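Local structure of PaxB (Photorhabdus luminescens, 6EK4) at residues I17-N28 with L343-S353. The protein is probably one component of a two-component alpha-helical pore-forming toxin of the YaxAB type, acting with its partner to perforate target membranes. Sequence-based numbering, arbitrary orientation.
Sequences INVKTLSQAVKN and LALQYHSMLLS
The side-chain amide of Gln346 works both ways on the backbone that leads into helix 19-35: its NE2 donates to Ile17 O (3.0 Å), which lies in the amide plane, and its OE1 accepts from Val19 N (3.0 Å), the donor tilted 29° from the carbonyl plane. Glutamine suits the place because one flat group offers a donor and an acceptor; NE2 also donates to Asp342 OD1, which should help hold the amide in place. One residue before Val19, Asn18 is the N-cap, its OD1 accepting weakly from Lys20 N and Thr21 N. Beside this polar clasp Val19, whose branched apolar side chain suits a ring face, lays CG2 over the centre of the Tyr347 ring, a CH-pi contact 3.8 Å from the centroid, while a water hydrogen-bonded to Tyr347 OH also donates weakly to Val19 O.

The two helices, whose short segments cross at -44°, bring together the N- and C-terminal parts of an elongated all-helical chain; helix 42-73 touches Leu343 and Tyr347. Beyond helix 326-348 the extended tail runs along helix 19-35. There the unbranched thioether chain of Met350, bent at its last torsion (chi3 -72°), lets CE reach both Val19 CG2 (3.6 Å) and the backbone at Lys20 N. Leu352 lays its apolar CD2 beside Gln24 CB (4.1 Å). Gln24, bent at its second torsion, holds the chain end: its OE1 accepts from Ser353 N on an in-plane lone pair (3.0 Å), and its NE2 donates weakly to Ser353 OXT. A firmer bond from Gln24 NE2 to Asn28 OD1 (3.1 Å) fixes the rotation of this amide.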
loop_
_atom_site.group_PDB
_atom_site.type_symbol
_atom_site.label_atom_id
_atom_site.label_comp_id
_atom_site.label_asym_id
_atom_site.label_seq_id
_atom_site.Cartn_x
_atom_site.Cartn_y
_atom_site.Cartn_z
ATOM N N ILE A 17 -11.004 -16.600 14.108
ATOM C CA ILE A 17 -9.998 -16.372 13.074
ATOM C C ILE A 17 -10.662 -16.242 11.705
ATOM O O ILE A 17 -11.491 -17.070 11.328
ATOM C CB ILE A 17 -8.961 -17.519 13.030
ATOM C CG1 ILE A 17 -8.457 -17.834 14.444
ATOM C CG2 ILE A 17 -7.794 -17.156 12.116
ATOM C CD1 ILE A 17 -7.417 -18.934 14.512
ATOM N N ASN A 18 -10.293 -15.191 10.977
ATOM C CA ASN A 18 -10.734 -14.989 9.602
ATOM C C ASN A 18 -9.558 -15.245 8.658
ATOM O O ASN A 18 -8.680 -14.395 8.502
ATOM C CB ASN A 18 -11.282 -13.567 9.422
ATOM C CG ASN A 18 -12.082 -13.396 8.140
ATOM O OD1 ASN A 18 -11.860 -14.097 7.153
ATOM N ND2 ASN A 18 -13.019 -12.455 8.151
ATOM N N VAL A 19 -9.540 -16.425 8.043
ATOM C CA VAL A 19 -8.456 -16.805 7.130
ATOM C C VAL A 19 -8.517 -16.080 5.779
ATOM O O VAL A 19 -7.523 -16.046 5.051
ATOM C CB VAL A 19 -8.398 -18.335 6.897
ATOM C CG1 VAL A 19 -8.001 -19.048 8.182
ATOM C CG2 VAL A 19 -9.719 -18.875 6.359
ATOM N N LYS A 20 -9.677 -15.512 5.448
ATOM C CA LYS A 20 -9.816 -14.678 4.249
ATOM C C LYS A 20 -9.043 -13.374 4.423
ATOM O O LYS A 20 -8.316 -12.953 3.524
ATOM C CB LYS A 20 -11.290 -14.380 3.953
ATOM C CG LYS A 20 -11.534 -13.784 2.574
ATOM C CD LYS A 20 -12.992 -13.408 2.368
ATOM C CE LYS A 20 -13.242 -12.925 0.950
ATOM N NZ LYS A 20 -14.556 -12.238 0.810
ATOM N N THR A 21 -9.206 -12.743 5.583
ATOM C CA THR A 21 -8.447 -11.542 5.931
ATOM C C THR A 21 -6.941 -11.827 5.945
ATOM O O THR A 21 -6.137 -10.966 5.577
ATOM C CB THR A 21 -8.883 -10.993 7.305
ATOM O OG1 THR A 21 -10.285 -10.700 7.279
ATOM C CG2 THR A 21 -8.113 -9.728 7.664
ATOM N N LEU A 22 -6.575 -13.037 6.365
ATOM C CA LEU A 22 -5.180 -13.475 6.382
ATOM C C LEU A 22 -4.653 -13.636 4.956
ATOM O O LEU A 22 -3.616 -13.075 4.609
ATOM C CB LEU A 22 -5.044 -14.801 7.148
ATOM C CG LEU A 22 -3.666 -15.183 7.704
ATOM C CD1 LEU A 22 -3.791 -16.400 8.609
ATOM C CD2 LEU A 22 -2.644 -15.442 6.605
ATOM N N SER A 23 -5.380 -14.396 4.140
ATOM C CA SER A 23 -4.947 -14.712 2.775
ATOM C C SER A 23 -5.022 -13.516 1.824
ATOM O O SER A 23 -4.178 -13.377 0.936
ATOM C CB SER A 23 -5.766 -15.876 2.210
ATOM O OG SER A 23 -5.531 -17.064 2.947
ATOM N N GLN A 24 -6.032 -12.667 2.002
ATOM C CA GLN A 24 -6.181 -11.463 1.185
ATOM C C GLN A 24 -5.044 -10.476 1.453
ATOM O O GLN A 24 -4.580 -9.798 0.539
ATOM C CB GLN A 24 -7.537 -10.792 1.446
ATOM C CG GLN A 24 -7.837 -9.587 0.560
ATOM C CD GLN A 24 -7.951 -9.948 -0.910
ATOM O OE1 GLN A 24 -8.754 -10.801 -1.290
ATOM N NE2 GLN A 24 -7.149 -9.296 -1.747
ATOM N N ALA A 25 -4.605 -10.400 2.708
ATOM C CA ALA A 25 -3.480 -9.544 3.081
ATOM C C ALA A 25 -2.179 -10.027 2.442
ATOM O O ALA A 25 -1.358 -9.217 2.013
ATOM C CB ALA A 25 -3.337 -9.484 4.593
ATOM N N VAL A 26 -2.002 -11.346 2.381
ATOM C CA VAL A 26 -0.849 -11.951 1.709
ATOM C C VAL A 26 -0.904 -11.665 0.205
ATOM O O VAL A 26 0.123 -11.381 -0.416
ATOM C CB VAL A 26 -0.786 -13.477 1.960
ATOM C CG1 VAL A 26 0.288 -14.138 1.106
ATOM C CG2 VAL A 26 -0.529 -13.765 3.433
ATOM N N LYS A 27 -2.104 -11.742 -0.367
ATOM C CA LYS A 27 -2.332 -11.416 -1.778
ATOM C C LYS A 27 -2.006 -9.945 -2.068
ATOM O O LYS A 27 -1.406 -9.627 -3.095
ATOM C CB LYS A 27 -3.789 -11.728 -2.154
ATOM C CG LYS A 27 -4.187 -11.419 -3.592
ATOM C CD LYS A 27 -3.461 -12.307 -4.589
ATOM C CE LYS A 27 -4.061 -12.178 -5.981
ATOM N NZ LYS A 27 -3.426 -13.111 -6.953
ATOM N N ASN A 28 -2.400 -9.061 -1.155
ATOM C CA ASN A 28 -2.152 -7.624 -1.304
ATOM C C ASN A 28 -0.676 -7.255 -1.172
ATOM O O ASN A 28 -0.211 -6.318 -1.823
ATOM C CB ASN A 28 -2.970 -6.824 -0.281
ATOM C CG ASN A 28 -4.467 -6.914 -0.524
ATOM O OD1 ASN A 28 -4.918 -7.191 -1.638
ATOM N ND2 ASN A 28 -5.247 -6.676 0.522
ATOM N N LEU A 343 -12.803 -23.489 9.776
ATOM C CA LEU A 343 -11.658 -22.976 9.022
ATOM C C LEU A 343 -11.627 -23.533 7.599
ATOM O O LEU A 343 -11.304 -22.812 6.654
ATOM C CB LEU A 343 -10.342 -23.297 9.738
ATOM C CG LEU A 343 -10.092 -22.590 11.073
ATOM C CD1 LEU A 343 -8.786 -23.073 11.685
ATOM C CD2 LEU A 343 -10.075 -21.077 10.908
ATOM N N ALA A 344 -11.964 -24.813 7.453
ATOM C CA ALA A 344 -12.074 -25.436 6.133
ATOM C C ALA A 344 -13.221 -24.825 5.329
ATOM O O ALA A 344 -13.111 -24.658 4.113
ATOM C CB ALA A 344 -12.269 -26.938 6.271
ATOM N N LEU A 345 -14.314 -24.491 6.015
ATOM C CA LEU A 345 -15.466 -23.843 5.384
ATOM C C LEU A 345 -15.102 -22.469 4.815
ATOM O O LEU A 345 -15.627 -22.068 3.775
ATOM C CB LEU A 345 -16.619 -23.708 6.387
ATOM C CG LEU A 345 -17.917 -23.046 5.912
ATOM C CD1 LEU A 345 -18.578 -23.860 4.810
ATOM C CD2 LEU A 345 -18.867 -22.862 7.086
ATOM N N GLN A 346 -14.212 -21.755 5.502
ATOM C CA GLN A 346 -13.739 -20.453 5.032
ATOM C C GLN A 346 -12.861 -20.593 3.792
ATOM O O GLN A 346 -13.055 -19.879 2.810
ATOM C CB GLN A 346 -12.966 -19.725 6.131
ATOM C CG GLN A 346 -13.817 -19.320 7.322
ATOM C CD GLN A 346 -13.034 -18.526 8.350
ATOM O OE1 GLN A 346 -12.327 -17.580 8.009
ATOM N NE2 GLN A 346 -13.161 -18.906 9.616
ATOM N N TYR A 347 -11.897 -21.512 3.848
ATOM C CA TYR A 347 -11.009 -21.779 2.710
ATOM C C TYR A 347 -11.771 -22.297 1.491
ATOM O O TYR A 347 -11.480 -21.903 0.361
ATOM C CB TYR A 347 -9.914 -22.787 3.087
ATOM C CG TYR A 347 -8.803 -22.213 3.941
ATOM C CD1 TYR A 347 -8.054 -21.125 3.502
ATOM C CD2 TYR A 347 -8.485 -22.770 5.176
ATOM C CE1 TYR A 347 -7.033 -20.599 4.275
ATOM C CE2 TYR A 347 -7.464 -22.251 5.955
ATOM C CZ TYR A 347 -6.742 -21.165 5.499
ATOM O OH TYR A 347 -5.726 -20.643 6.264
ATOM N N HIS A 348 -12.738 -23.180 1.727
ATOM C CA HIS A 348 -13.541 -23.760 0.651
ATOM C C HIS A 348 -14.310 -22.701 -0.145
ATOM O O HIS A 348 -14.364 -22.764 -1.374
ATOM C CB HIS A 348 -14.515 -24.798 1.217
ATOM C CG HIS A 348 -15.476 -25.343 0.207
ATOM N ND1 HIS A 348 -15.112 -26.278 -0.740
ATOM C CD2 HIS A 348 -16.788 -25.084 -0.006
ATOM C CE1 HIS A 348 -16.158 -26.570 -1.491
ATOM N NE2 HIS A 348 -17.188 -25.859 -1.066
ATOM N N SER A 349 -14.894 -21.732 0.559
ATOM C CA SER A 349 -15.732 -20.705 -0.065
ATOM C C SER A 349 -15.030 -19.347 -0.173
ATOM O O SER A 349 -15.689 -18.306 -0.207
ATOM C CB SER A 349 -17.036 -20.557 0.728
ATOM O OG SER A 349 -16.785 -20.094 2.043
ATOM N N MET A 350 -13.700 -19.359 -0.245
ATOM C CA MET A 350 -12.924 -18.122 -0.269
ATOM C C MET A 350 -12.892 -17.522 -1.672
ATOM O O MET A 350 -12.560 -18.209 -2.639
ATOM C CB MET A 350 -11.493 -18.373 0.215
ATOM C CG MET A 350 -10.719 -17.100 0.516
ATOM S SD MET A 350 -9.125 -17.393 1.303
ATOM C CE MET A 350 -9.639 -17.909 2.938
ATOM N N LEU A 351 -13.244 -16.238 -1.765
ATOM C CA LEU A 351 -13.166 -15.471 -3.011
ATOM C C LEU A 351 -12.246 -14.267 -2.809
ATOM O O LEU A 351 -12.655 -13.258 -2.229
ATOM C CB LEU A 351 -14.560 -14.992 -3.441
ATOM C CG LEU A 351 -15.433 -15.946 -4.263
ATOM C CD1 LEU A 351 -15.668 -17.268 -3.546
ATOM C CD2 LEU A 351 -16.759 -15.275 -4.598
ATOM N N LEU A 352 -11.007 -14.378 -3.283
ATOM C CA LEU A 352 -10.024 -13.300 -3.152
ATOM C C LEU A 352 -10.139 -12.297 -4.300
ATOM O O LEU A 352 -10.862 -12.529 -5.271
ATOM C CB LEU A 352 -8.602 -13.869 -3.104
ATOM C CG LEU A 352 -8.288 -14.836 -1.959
ATOM C CD1 LEU A 352 -6.863 -15.354 -2.085
ATOM C CD2 LEU A 352 -8.503 -14.177 -0.604
ATOM N N SER A 353 -9.423 -11.182 -4.173
ATOM C CA SER A 353 -9.404 -10.146 -5.206
ATOM C C SER A 353 -8.190 -9.231 -5.049
ATOM O O SER A 353 -7.189 -9.386 -5.750
ATOM C CB SER A 353 -10.694 -9.323 -5.160
ATOM O OG SER A 353 -10.909 -8.779 -3.870
ATOM O OXT SER A 353 -8.175 -8.320 -4.218
HETATM O O HOH W 1 -4.866 -18.178 5.570
#